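Local coordinates for CRISPR protein (Archaeoglobus fulgidus, PDB 4MJK) that probably serves as a Cas5-type subunit of an archaeal type I-A CRISPR Cascade complex, the assembly that carries guide RNA, at residues I150-K153 against E154-V157. Residues are numbered along the deposited sequence; the frame is centred on the assembly and turned at random.
Sequences IGSK and ESRV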
loop_
_atom_site.group_PDB
_atom_site.type_symbol
_atom_site.label_atom_id
_atom_site.label_comp_id
_atom_site.label_asym_id
_atom_site.label_seq_id
_atom_site.Cartn_x
_atom_site.Cartn_y
_atom_site.Cartn_z
ATOM N N ILE A 150 -1.410 -10.032 -8.318
ATOM C CA ILE A 150 -2.620 -9.719 -9.067
ATOM C C ILE A 150 -2.552 -8.246 -9.428
ATOM O O ILE A 150 -2.722 -7.379 -8.574
ATOM C CB ILE A 150 -3.881 -10.034 -8.247
ATOM C CG1 ILE A 150 -3.938 -11.542 -7.958
ATOM C CG2 ILE A 150 -5.140 -9.570 -9.000
ATOM C CD1 ILE A 150 -5.003 -11.947 -6.957
ATOM N N GLY A 151 -2.272 -7.962 -10.689
ATOM C CA GLY A 151 -2.005 -6.598 -11.107
ATOM C C GLY A 151 -0.531 -6.470 -11.428
ATOM O O GLY A 151 0.060 -7.388 -11.992
ATOM N N SER A 152 0.053 -5.338 -11.052
ATOM C CA SER A 152 1.452 -5.020 -11.321
ATOM C C SER A 152 2.380 -5.912 -10.507
ATOM O O SER A 152 1.939 -6.577 -9.571
ATOM C CB SER A 152 1.732 -3.580 -10.910
ATOM O OG SER A 152 1.724 -3.473 -9.487
ATOM N N LYS A 153 3.667 -5.880 -10.851
ATOM C CA LYS A 153 4.710 -6.615 -10.135
ATOM C C LYS A 153 4.674 -6.375 -8.625
ATOM O O LYS A 153 4.922 -7.291 -7.854
ATOM C CB LYS A 153 6.093 -6.198 -10.650
ATOM C CG LYS A 153 6.340 -6.446 -12.130
ATOM C CD LYS A 153 6.732 -7.890 -12.404
ATOM C CE LYS A 153 7.104 -8.090 -13.872
ATOM N NZ LYS A 153 7.289 -9.534 -14.216
ATOM N N GLU A 154 4.378 -5.138 -8.222
ATOM C CA GLU A 154 4.329 -4.730 -6.803
ATOM C C GLU A 154 3.078 -5.255 -6.069
ATOM O O GLU A 154 3.034 -5.254 -4.845
ATOM C CB GLU A 154 4.395 -3.187 -6.689
ATOM C CG GLU A 154 3.005 -2.481 -6.806
ATOM C CD GLU A 154 3.036 -1.077 -7.453
ATOM O OE1 GLU A 154 3.771 -0.184 -6.947
ATOM O OE2 GLU A 154 2.308 -0.866 -8.471
ATOM N N SER A 155 2.072 -5.717 -6.815
ATOM C CA SER A 155 0.785 -6.125 -6.233
ATOM C C SER A 155 0.839 -7.552 -5.694
ATOM O O SER A 155 0.135 -8.432 -6.180
ATOM C CB SER A 155 -0.341 -6.005 -7.275
ATOM O OG SER A 155 -0.366 -4.709 -7.858
ATOM N N ARG A 156 1.677 -7.766 -4.683
ATOM C CA ARG A 156 1.992 -9.099 -4.196
ATOM C C ARG A 156 0.863 -9.680 -3.352
ATOM O O ARG A 156 0.256 -8.977 -2.543
ATOM C CB ARG A 156 3.285 -9.057 -3.375
ATOM C CG ARG A 156 4.513 -8.618 -4.161
ATOM C CD ARG A 156 4.946 -9.703 -5.161
ATOM N NE ARG A 156 5.192 -10.974 -4.474
ATOM C CZ ARG A 156 5.743 -12.048 -5.038
ATOM N NH1 ARG A 156 6.117 -12.018 -6.310
ATOM N NH2 ARG A 156 5.922 -13.156 -4.323
ATOM N N VAL A 157 0.580 -10.963 -3.542
ATOM C CA VAL A 157 -0.423 -11.632 -2.721
ATOM C C VAL A 157 0.039 -13.028 -2.306
ATOM O O VAL A 157 1.034 -13.548 -2.826
ATOM C CB VAL A 157 -1.780 -11.780 -3.458
ATOM C CG1 VAL A 157 -2.271 -10.436 -3.972
ATOM C CG2 VAL A 157 -1.662 -12.780 -4.609
HETATM O O HOH W 1 5.968 -10.090 -8.173
#
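Ser152 and Ser155 join hydroxyls across a type I beta turn: Ser155 OG donates to Ser152 OG (2.9 Å), which in turn donates a hydrogen bond to Glu154 OE2, also 2.9 Å away. The carboxylate oxygen is met on its anti side. Ser152 suits this place because its OG, set between backbone N and carbonyl carbon (chi1 71°), faces both partners and also takes a weak bond from Glu154 N. Ser155 N to Ser152 O closes the turn at 2.9 Å, the donor above the carbonyl plane. Farther back, Ile150 N reaches Ser155 O at 3.1 Å, in the carbonyl plane. Between these bonds Gly151 takes a positive phi (109°) with psi -141°, a region open to glycine for want of a side chain, which leaves Ser155 OG room. On the buried side Ile150 CD1 and apolar Val157 CG2 touch at 4.2 Å, crossing at about a right angle.

The solvent side is looser. Lys153 and Arg156 point outward, where long charged side chains fit, and a water links Lys153 O to Arg156 NH1, in plane at the guanidinium edge.

The loop leads from helix 141-144 into strand 157-170; Ile150 packs on helix 33-46, both it and Val157 on strand 2-10, and Ser155 OG bonds to Gln15 N of strand 13-15.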